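Local coordinates for Myo-inositol phosphohydrolase (Mitsuokella multacida, PDB 4WU3), which probably removes phosphate groups from inositol hexakisphosphate and related inositol phosphates, as a phytase of the protein tyrosine phosphatase-like family, at residues Arg422-His426 with Val452-Glu456; Gly414-Ile418 with Gly501-Tyr505; Asp219-Asp223 with Pro320-Ala325; Glu124-Tyr128 with Glu156-Leu160. The protein carries 2 engineered substitutions. All blocks are in the same frame, centred on the assembly; numbering follows the deposited sequence.

Contact 1 of 4, residues Arg422-His426 with Val452-Glu456; sequences RQETH and VLKDE
The imidazole of His426 and the carboxylate of Glu456 stand almost perpendicular, 87° between their planes, with Glu456 OE2 placed obliquely to the ring. Arg422 CD lies over the centre of one imidazole face, 3.9 Å above its plane; a water sits over the centre of the opposite face, donating to His426 O and, weakly, to Glu456 OE1. His426 NE2 is hydrogen-bonded to Asp420 OD2. The guanidinium of Arg422 carries His426 CB against one face and Glu424 OE2 in its plane at the edge, where NE and NH2 approach that one oxygen side-on. This turn belongs to a PTP-like phytase fold: it leaves parallel strand 416-422 of the central sheet, enters strand 426-429 of a second sheet, and rests on helix 449-463. With CG anti to the backbone N (chi1 -166°) and the chain extended beyond it, Glu456 reaches from the helix so that OE2 accepts from His426 N at 2.8 Å. That bond is nearly straight and meets OE2 on the anti side, 29° out of the carboxylate plane. Arg506 forms a salt bridge with the other oxygen, so the buried carboxylate is held at both atoms and probably stays charged. One helical position earlier, Asp455 OD1 accepts from Thr425 OG1 at 2.6 Å, while Asn444 also bonds to that hydroxyl. The Glu424 side chain comes within about 5 Å of a bound inositol tetrakisphosphate, with OE1 in a salt bridge to the pocket residue Arg546. Val452 CG1 lies 3.3 Å from Gln423 O, a carbonyl that Asn444 engages as well.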
# COMPACT_ATOMS: atom_id res chain seq x y z
N ARG A 422 -19.73 -3.57 -32.76
CA ARG A 422 -18.43 -3.74 -32.10
C ARG A 422 -17.56 -2.48 -32.04
O ARG A 422 -17.15 -1.95 -33.08
CB ARG A 422 -17.66 -4.84 -32.81
CG ARG A 422 -18.39 -6.17 -32.86
CD ARG A 422 -17.50 -7.21 -33.51
NE ARG A 422 -16.39 -7.59 -32.65
CZ ARG A 422 -15.48 -8.51 -32.96
NH1 ARG A 422 -15.54 -9.14 -34.13
NH2 ARG A 422 -14.51 -8.80 -32.10
N GLN A 423 -17.26 -2.02 -30.83
CA GLN A 423 -16.36 -0.88 -30.68
C GLN A 423 -14.94 -1.28 -31.03
O GLN A 423 -14.19 -0.51 -31.63
CB GLN A 423 -16.37 -0.32 -29.26
CG GLN A 423 -15.45 0.90 -29.14
CD GLN A 423 -15.41 1.50 -27.75
OE1 GLN A 423 -15.12 0.82 -26.76
NE2 GLN A 423 -15.67 2.81 -27.68
N GLU A 424 -14.57 -2.49 -30.64
CA GLU A 424 -13.23 -3.00 -30.86
C GLU A 424 -12.95 -3.12 -32.35
O GLU A 424 -13.85 -3.38 -33.16
CB GLU A 424 -13.05 -4.36 -30.17
CG GLU A 424 -13.92 -5.48 -30.72
CD GLU A 424 -15.23 -5.68 -29.96
OE1 GLU A 424 -15.68 -4.74 -29.28
OE2 GLU A 424 -15.81 -6.78 -30.05
N THR A 425 -11.69 -2.92 -32.71
CA THR A 425 -11.24 -3.02 -34.10
C THR A 425 -11.26 -4.48 -34.57
O THR A 425 -10.74 -5.35 -33.90
CB THR A 425 -9.81 -2.46 -34.26
OG1 THR A 425 -9.87 -1.04 -34.33
CG2 THR A 425 -9.14 -2.99 -35.51
N HIS A 426 -11.88 -4.74 -35.72
CA HIS A 426 -11.96 -6.09 -36.28
C HIS A 426 -12.06 -6.04 -37.79
O HIS A 426 -12.28 -4.97 -38.38
CB HIS A 426 -13.16 -6.86 -35.74
CG HIS A 426 -14.47 -6.34 -36.22
ND1 HIS A 426 -15.30 -7.06 -37.06
CD2 HIS A 426 -15.09 -5.15 -36.01
CE1 HIS A 426 -16.38 -6.34 -37.33
NE2 HIS A 426 -16.27 -5.18 -36.70
N VAL A 452 -12.54 5.05 -34.19
CA VAL A 452 -12.60 3.60 -34.31
C VAL A 452 -12.36 3.15 -35.74
O VAL A 452 -11.53 2.28 -35.99
CB VAL A 452 -13.95 3.03 -33.84
CG1 VAL A 452 -14.10 1.57 -34.25
CG2 VAL A 452 -14.07 3.17 -32.33
N LEU A 453 -13.07 3.74 -36.70
CA LEU A 453 -12.93 3.33 -38.09
C LEU A 453 -11.54 3.63 -38.64
O LEU A 453 -11.01 2.87 -39.46
CB LEU A 453 -14.00 3.99 -38.97
CG LEU A 453 -15.41 3.49 -38.70
CD1 LEU A 453 -16.43 4.38 -39.41
CD2 LEU A 453 -15.55 2.04 -39.14
N LYS A 454 -10.94 4.74 -38.19
CA LYS A 454 -9.59 5.10 -38.60
C LYS A 454 -8.55 4.14 -38.04
O LYS A 454 -7.63 3.72 -38.74
CB LYS A 454 -9.26 6.52 -38.16
CG LYS A 454 -7.85 6.93 -38.56
CD LYS A 454 -7.45 8.29 -38.01
CE LYS A 454 -6.05 8.65 -38.49
NZ LYS A 454 -5.53 9.86 -37.80
N ASP A 455 -8.68 3.79 -36.76
CA ASP A 455 -7.82 2.79 -36.16
C ASP A 455 -7.99 1.47 -36.92
O ASP A 455 -7.01 0.82 -37.24
CB ASP A 455 -8.16 2.60 -34.68
CG ASP A 455 -7.31 1.52 -34.01
OD1 ASP A 455 -7.65 0.33 -34.14
OD2 ASP A 455 -6.32 1.86 -33.33
N GLU A 456 -9.23 1.10 -37.21
CA GLU A 456 -9.53 -0.16 -37.89
C GLU A 456 -8.90 -0.25 -39.27
O GLU A 456 -8.21 -1.22 -39.59
CB GLU A 456 -11.05 -0.36 -38.00
CG GLU A 456 -11.50 -1.77 -38.37
CD GLU A 456 -12.95 -2.03 -37.98
OE1 GLU A 456 -13.85 -1.64 -38.76
OE2 GLU A 456 -13.19 -2.62 -36.89
O HOH W 1 -14.12 -4.46 -40.24

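Contact 2 of 4, residues Gly414-Ile418 with Gly501-Tyr505; sequences GPIYI and GLHYY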
# COMPACT_ATOMS: atom_id res chain seq x y z
N GLY A 414 -37.75 -7.29 -47.11
CA GLY A 414 -37.21 -6.00 -47.51
C GLY A 414 -35.70 -6.00 -47.35
O GLY A 414 -35.11 -7.04 -47.09
N PRO A 415 -35.07 -4.83 -47.47
CA PRO A 415 -33.61 -4.74 -47.42
C PRO A 415 -33.01 -5.23 -46.09
O PRO A 415 -33.58 -4.99 -45.01
CB PRO A 415 -33.31 -3.26 -47.67
CG PRO A 415 -34.60 -2.53 -47.46
CD PRO A 415 -35.73 -3.51 -47.54
N ILE A 416 -31.87 -5.92 -46.18
CA ILE A 416 -31.23 -6.54 -45.03
C ILE A 416 -30.01 -5.74 -44.60
O ILE A 416 -29.11 -5.50 -45.41
CB ILE A 416 -30.79 -7.98 -45.35
CG1 ILE A 416 -32.00 -8.82 -45.75
CG2 ILE A 416 -30.09 -8.60 -44.14
CD1 ILE A 416 -31.63 -10.14 -46.39
N TYR A 417 -29.98 -5.33 -43.34
CA TYR A 417 -28.85 -4.58 -42.78
C TYR A 417 -28.10 -5.45 -41.79
O TYR A 417 -28.69 -6.09 -40.93
CB TYR A 417 -29.29 -3.30 -42.06
CG TYR A 417 -29.87 -2.24 -42.96
CD1 TYR A 417 -31.17 -2.35 -43.42
CD2 TYR A 417 -29.13 -1.13 -43.34
CE1 TYR A 417 -31.71 -1.40 -44.26
CE2 TYR A 417 -29.67 -0.17 -44.18
CZ TYR A 417 -30.97 -0.31 -44.63
OH TYR A 417 -31.55 0.62 -45.46
N ILE A 418 -26.78 -5.48 -41.93
CA ILE A 418 -25.92 -6.06 -40.90
C ILE A 418 -25.57 -4.92 -39.94
O ILE A 418 -24.97 -3.91 -40.35
CB ILE A 418 -24.63 -6.65 -41.51
CG1 ILE A 418 -24.96 -7.82 -42.46
CG2 ILE A 418 -23.67 -7.09 -40.43
CD1 ILE A 418 -25.78 -8.94 -41.85
N GLY A 501 -23.97 -8.00 -51.30
CA GLY A 501 -25.28 -7.43 -51.61
C GLY A 501 -26.12 -7.03 -50.41
O GLY A 501 -27.34 -6.90 -50.52
N LEU A 502 -25.49 -6.82 -49.26
CA LEU A 502 -26.21 -6.38 -48.07
C LEU A 502 -25.75 -5.00 -47.65
O LEU A 502 -24.69 -4.55 -48.04
CB LEU A 502 -25.98 -7.37 -46.92
CG LEU A 502 -26.31 -8.83 -47.19
CD1 LEU A 502 -25.84 -9.70 -46.04
CD2 LEU A 502 -27.80 -9.02 -47.42
N HIS A 503 -26.57 -4.33 -46.84
CA HIS A 503 -26.19 -3.04 -46.29
C HIS A 503 -25.46 -3.20 -44.97
O HIS A 503 -25.54 -4.23 -44.32
CB HIS A 503 -27.43 -2.18 -46.08
CG HIS A 503 -28.24 -1.99 -47.32
ND1 HIS A 503 -29.13 -2.92 -47.79
CD2 HIS A 503 -28.29 -0.95 -48.18
CE1 HIS A 503 -29.69 -2.48 -48.90
NE2 HIS A 503 -29.20 -1.28 -49.16
N TYR A 504 -24.77 -2.14 -44.56
CA TYR A 504 -23.95 -2.21 -43.38
C TYR A 504 -24.12 -0.97 -42.53
O TYR A 504 -24.17 0.13 -43.04
CB TYR A 504 -22.49 -2.38 -43.77
CG TYR A 504 -21.50 -2.42 -42.62
CD1 TYR A 504 -21.25 -3.60 -41.94
CD2 TYR A 504 -20.81 -1.28 -42.24
CE1 TYR A 504 -20.34 -3.65 -40.89
CE2 TYR A 504 -19.90 -1.31 -41.20
CZ TYR A 504 -19.66 -2.50 -40.53
OH TYR A 504 -18.75 -2.53 -39.49
N TYR A 505 -24.23 -1.16 -41.22
CA TYR A 505 -24.23 -0.05 -40.30
C TYR A 505 -23.43 -0.42 -39.05
O TYR A 505 -23.50 -1.54 -38.56
CB TYR A 505 -25.66 0.40 -39.95
CG TYR A 505 -25.69 1.77 -39.31
CD1 TYR A 505 -25.81 2.92 -40.07
CD2 TYR A 505 -25.55 1.91 -37.93
CE1 TYR A 505 -25.80 4.18 -39.49
CE2 TYR A 505 -25.54 3.16 -37.34
CZ TYR A 505 -25.66 4.29 -38.11
OH TYR A 505 -25.63 5.53 -37.51
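Tyr417 and His503 lie paired on the same face of the sheet, their rings in an offset stack with centroids 4.8 Å apart and planes inclined by 28°. The overlap is partial: His503 CG sits over the rim of the tyrosine ring, and Tyr417 CZ over the rim of the imidazole. The closest approach falls at the root of the histidine, where His503 CB comes within 3.4 Å of Tyr417 CD2. Pro415 CB adds a contact to His503 CE1, and Ile416 O lies in the imidazole plane at its edge. Beneath the rings a parallel ladder sets the pairing: His503 N bonds to Ile416 O at 3.1 Å, Ile418 N to His503 O at 3.0 Å, and Tyr505 N to Ile418 O at 3.0 Å. Leu502 points at the neighbouring strand and spreads its two methyls between alternate residues, CD2 against Ile416 CB (3.8 Å) and CD1 against Ile418 CG1 (4.1 Å). With CG beside the backbone N (chi1 -55°), its branch is placed against both isoleucines, and Leu405 of helix 398-411 and Val497 of helix 493-499 also touch Leu502. Gly501, at positive phi, is the C-prime residue of the Schellman motif ending helix 493-499 and turns the chain into strand 503-509. Phe526 meets the Tyr417 ring edge-to-face, and Tyr504, on the face shared with Ile418, hydrogen-bonds through OH to Asp420. Strand 503-509 is thus an outermost strand, beside parallel strand 416-422, of the five-stranded mixed sheet at the centre of the PTP-like phosphatase fold.

Contact 3 of 4, residues Asp219-Asp223 with Pro320-Ala325; sequences DPDVD and PYSVWA
Asp223 and Ser322 form the close end of the contact. Asp223 OD1 accepts from Ser322 N at 3.0 Å, on the syn side of the carboxylate, while OD2 faces Ser322 OG at a separation too short to be taken literally. A water at this end accepts from Tyr321 N and donates to Asp223 OD1 at 2.9 Å. Next to this pair, Tyr321, its CG turned away from the backbone N (chi1 173°), brings that atom within 3.8 Å of Val222 CG1. The two segments are the first turns of helix 219-230 and helix 321-327; the axes of the short helical segments 219-223 and 321-325 run at 136° and come within 9.0 Å. Pro320 occupies the N-cap position of the latter, so the Asp223 carboxylate sits at a helix start that probably favours its negative charge. Helix 291-313 backs the pair, its Tyr310 meeting the Tyr321 ring edge-to-face. Water takes over at the looser end. Asp219 OD1 lies in the plane of the Tyr321 ring at its edge, 3.4 Å from CE2, and one water joins OD1 to Tyr321 OH. Another spans Asp219 OD2 and Ser322 O, and Arg216 forms a salt bridge with the same aspartate.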
# COMPACT_ATOMS: atom_id res chain seq x y z
N ASP A 219 -3.62 9.43 -10.86
CA ASP A 219 -3.24 10.43 -11.86
C ASP A 219 -4.41 10.99 -12.71
O ASP A 219 -4.50 12.20 -12.90
CB ASP A 219 -2.16 9.87 -12.78
CG ASP A 219 -0.83 9.64 -12.08
OD1 ASP A 219 -0.70 9.97 -10.88
OD2 ASP A 219 0.12 9.14 -12.72
N PRO A 220 -5.30 10.13 -13.23
CA PRO A 220 -6.37 10.66 -14.07
C PRO A 220 -7.31 11.62 -13.32
O PRO A 220 -7.86 12.53 -13.94
CB PRO A 220 -7.14 9.41 -14.53
CG PRO A 220 -6.16 8.29 -14.40
CD PRO A 220 -5.25 8.65 -13.26
N ASP A 221 -7.48 11.39 -12.02
CA ASP A 221 -8.27 12.28 -11.16
C ASP A 221 -7.56 13.60 -10.85
O ASP A 221 -8.19 14.65 -10.69
CB ASP A 221 -8.62 11.57 -9.85
CG ASP A 221 -9.82 10.66 -9.99
OD1 ASP A 221 -10.75 11.01 -10.75
OD2 ASP A 221 -9.86 9.60 -9.33
N VAL A 222 -6.24 13.55 -10.74
CA VAL A 222 -5.45 14.76 -10.71
C VAL A 222 -5.68 15.51 -12.02
O VAL A 222 -5.96 16.70 -12.01
CB VAL A 222 -3.95 14.47 -10.50
CG1 VAL A 222 -3.14 15.76 -10.50
CG2 VAL A 222 -3.74 13.71 -9.20
N ASP A 223 -5.60 14.82 -13.16
CA ASP A 223 -5.80 15.50 -14.46
C ASP A 223 -7.18 16.18 -14.53
O ASP A 223 -7.33 17.29 -15.04
CB ASP A 223 -5.71 14.50 -15.62
CG ASP A 223 -4.28 14.18 -16.05
OD1 ASP A 223 -3.31 14.71 -15.47
OD2 ASP A 223 -4.13 13.38 -16.99
N PRO A 320 -0.15 17.76 -19.24
CA PRO A 320 -0.97 17.17 -18.19
C PRO A 320 -0.11 16.48 -17.13
O PRO A 320 0.99 16.02 -17.44
CB PRO A 320 -1.82 16.13 -18.94
CG PRO A 320 -1.80 16.56 -20.37
CD PRO A 320 -0.46 17.22 -20.57
N TYR A 321 -0.61 16.43 -15.89
CA TYR A 321 0.15 15.84 -14.79
C TYR A 321 0.48 14.38 -15.08
O TYR A 321 1.61 13.94 -14.87
CB TYR A 321 -0.60 15.95 -13.46
CG TYR A 321 0.11 15.19 -12.38
CD1 TYR A 321 1.13 15.76 -11.66
CD2 TYR A 321 -0.19 13.86 -12.14
CE1 TYR A 321 1.82 15.04 -10.69
CE2 TYR A 321 0.49 13.13 -11.18
CZ TYR A 321 1.50 13.73 -10.46
OH TYR A 321 2.18 13.02 -9.50
N SER A 322 -0.51 13.64 -15.57
CA SER A 322 -0.33 12.22 -15.89
C SER A 322 0.80 12.01 -16.90
O SER A 322 1.56 11.05 -16.80
CB SER A 322 -1.63 11.62 -16.42
OG SER A 322 -2.09 12.36 -17.54
N VAL A 323 0.90 12.93 -17.87
CA VAL A 323 1.92 12.84 -18.91
C VAL A 323 3.29 13.15 -18.32
O VAL A 323 4.25 12.40 -18.52
CB VAL A 323 1.61 13.77 -20.10
CG1 VAL A 323 2.72 13.71 -21.14
CG2 VAL A 323 0.30 13.38 -20.76
N TRP A 324 3.39 14.24 -17.58
CA TRP A 324 4.62 14.57 -16.89
C TRP A 324 5.04 13.43 -15.96
O TRP A 324 6.21 13.03 -15.93
CB TRP A 324 4.44 15.86 -16.09
CG TRP A 324 5.59 16.20 -15.22
CD1 TRP A 324 6.66 16.98 -15.55
CD2 TRP A 324 5.79 15.78 -13.87
NE1 TRP A 324 7.52 17.07 -14.47
CE2 TRP A 324 7.01 16.33 -13.44
CE3 TRP A 324 5.06 14.97 -12.99
CZ2 TRP A 324 7.51 16.11 -12.16
CZ3 TRP A 324 5.56 14.75 -11.73
CH2 TRP A 324 6.77 15.32 -11.32
N ALA A 325 4.09 12.90 -15.20
CA ALA A 325 4.42 11.89 -14.19
C ALA A 325 4.94 10.61 -14.83
O ALA A 325 5.86 9.98 -14.31
CB ALA A 325 3.21 11.58 -13.32
O HOH W 2 1.87 10.36 -9.72
O HOH W 3 0.13 8.85 -15.42
O HOH W 4 -3.21 17.57 -15.68

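Contact 4 of 4, residues Glu124-Tyr128 with Glu156-Leu160; sequences ESHGY and EKEQL
Two direct hydrogen bonds join Glu124-Tyr128 to helix 149-161. Glu156 OE2 accepts from His126 N at 2.8 Å, on its anti side and 24° out of the carboxylate plane; the glutamate chain is extended from a CG that stands anti to the backbone N (chi1 179°), long enough to span from helix to strand. Ser125 OG donates to Gln159 OE1 at 2.7 Å, in the carbonyl plane and on a lone pair, and Asn144 also bonds to the hydroxyl. Within the strand segment, His126 ND1 gives its proton to Glu124 O at 2.9 Å, in the ring plane, while NE2 pairs with Asp120. The Glu156 carboxylate plane is turned 84° from the imidazole, and OE2 lies over one ring face. Van der Waals contact comes from Leu160, whose methyls meet the strand backbone: CD1 lies 3.6 Å from His126 O and CD2 3.9 Å from Gly127 CA, where no side chain intervenes. In this PTP-like phytase the contact thus packs helix 149-161 on strand 126-129 of a four-stranded antiparallel sheet. Arg208 bridges to Glu156 OE1, so both oxygens of this buried carboxylate are engaged, which probably favours its ionised form.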
# COMPACT_ATOMS: atom_id res chain seq x y z
N GLU A 124 -16.95 7.23 -1.75
CA GLU A 124 -18.06 6.54 -1.08
C GLU A 124 -19.43 7.16 -1.44
O GLU A 124 -19.55 8.37 -1.61
CB GLU A 124 -17.84 6.51 0.45
CG GLU A 124 -17.78 7.86 1.19
CD GLU A 124 -16.37 8.48 1.22
OE1 GLU A 124 -15.47 8.03 0.44
OE2 GLU A 124 -16.16 9.42 2.02
N SER A 125 -20.47 6.34 -1.57
CA SER A 125 -21.80 6.85 -1.88
C SER A 125 -22.42 7.59 -0.70
O SER A 125 -22.44 7.09 0.42
CB SER A 125 -22.73 5.72 -2.31
OG SER A 125 -22.26 5.07 -3.47
N HIS A 126 -22.92 8.78 -0.97
CA HIS A 126 -23.48 9.62 0.07
C HIS A 126 -24.56 10.52 -0.48
O HIS A 126 -24.73 10.66 -1.70
CB HIS A 126 -22.38 10.50 0.70
CG HIS A 126 -21.69 11.39 -0.27
ND1 HIS A 126 -20.70 10.95 -1.13
CD2 HIS A 126 -21.85 12.71 -0.54
CE1 HIS A 126 -20.27 11.96 -1.87
NE2 HIS A 126 -20.95 13.04 -1.53
N GLY A 127 -25.29 11.14 0.43
CA GLY A 127 -26.34 12.06 0.05
C GLY A 127 -27.00 12.68 1.26
O GLY A 127 -26.42 12.70 2.36
N TYR A 128 -28.22 13.19 1.06
CA TYR A 128 -28.93 13.93 2.10
C TYR A 128 -30.37 13.45 2.24
O TYR A 128 -31.05 13.18 1.25
CB TYR A 128 -28.87 15.44 1.80
CG TYR A 128 -27.47 16.01 1.95
CD1 TYR A 128 -26.56 15.96 0.90
CD2 TYR A 128 -27.04 16.55 3.16
CE1 TYR A 128 -25.28 16.45 1.05
CE2 TYR A 128 -25.76 17.04 3.31
CZ TYR A 128 -24.88 16.99 2.25
OH TYR A 128 -23.58 17.47 2.40
N GLU A 156 -24.78 5.59 -6.85
CA GLU A 156 -25.17 6.50 -5.77
C GLU A 156 -26.59 7.09 -5.96
O GLU A 156 -27.36 7.15 -5.02
CB GLU A 156 -24.14 7.63 -5.68
CG GLU A 156 -24.38 8.71 -4.64
CD GLU A 156 -23.21 9.71 -4.59
OE1 GLU A 156 -23.08 10.57 -5.50
OE2 GLU A 156 -22.41 9.63 -3.62
N LYS A 157 -26.92 7.52 -7.18
CA LYS A 157 -28.26 8.03 -7.45
C LYS A 157 -29.32 6.95 -7.20
O LYS A 157 -30.38 7.23 -6.60
CB LYS A 157 -28.36 8.57 -8.88
CG LYS A 157 -27.62 9.89 -9.06
CD LYS A 157 -27.48 10.34 -10.51
CE LYS A 157 -26.63 11.61 -10.59
NZ LYS A 157 -26.37 12.03 -11.99
N GLU A 158 -29.02 5.73 -7.63
CA GLU A 158 -29.91 4.58 -7.44
C GLU A 158 -30.10 4.25 -5.96
O GLU A 158 -31.21 4.00 -5.50
CB GLU A 158 -29.35 3.35 -8.16
CG GLU A 158 -30.08 2.06 -7.81
CD GLU A 158 -29.47 0.85 -8.48
OE1 GLU A 158 -28.25 0.86 -8.73
OE2 GLU A 158 -30.22 -0.11 -8.76
N GLN A 159 -28.99 4.21 -5.22
CA GLN A 159 -29.04 3.94 -3.78
C GLN A 159 -29.95 4.93 -3.08
O GLN A 159 -30.81 4.54 -2.29
CB GLN A 159 -27.63 3.98 -3.18
CG GLN A 159 -26.78 2.77 -3.57
CD GLN A 159 -25.29 2.95 -3.33
OE1 GLN A 159 -24.71 3.98 -3.65
NE2 GLN A 159 -24.67 1.93 -2.78
N LEU A 160 -29.77 6.21 -3.39
CA LEU A 160 -30.57 7.30 -2.85
C LEU A 160 -32.02 7.18 -3.33
O LEU A 160 -32.97 7.40 -2.57
CB LEU A 160 -29.97 8.64 -3.27
CG LEU A 160 -28.69 9.01 -2.53
CD1 LEU A 160 -27.88 10.08 -3.25
CD2 LEU A 160 -29.04 9.48 -1.13

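Overall arrangement
Contacts 1 and 2 adjoin in sequence: strand 416-422 starts in contact 2 and ends in contact 1, which is nested in the loop that contact 2 closes, their centres 20 Å apart. Glu424 of contact 1 has its side chain about 5 Å from a bound inositol tetrakisphosphate, against about 13 Å for Ile418 of contact 2. Contact 4, 36 Å from contact 1 between centres, repeats the bond from a histidine backbone N to a glutamate OE2; its Glu124 side chain lies about 5 Å from a phosphate ion, probably from the crystallisation liquor, and about 12 Å from an inositol tetrakisphosphate. Contact 3 touches none of the others: its nearest atoms are about 11 Å from contact 4, about 17 Å from contact 1 and about 30 Å from contact 2.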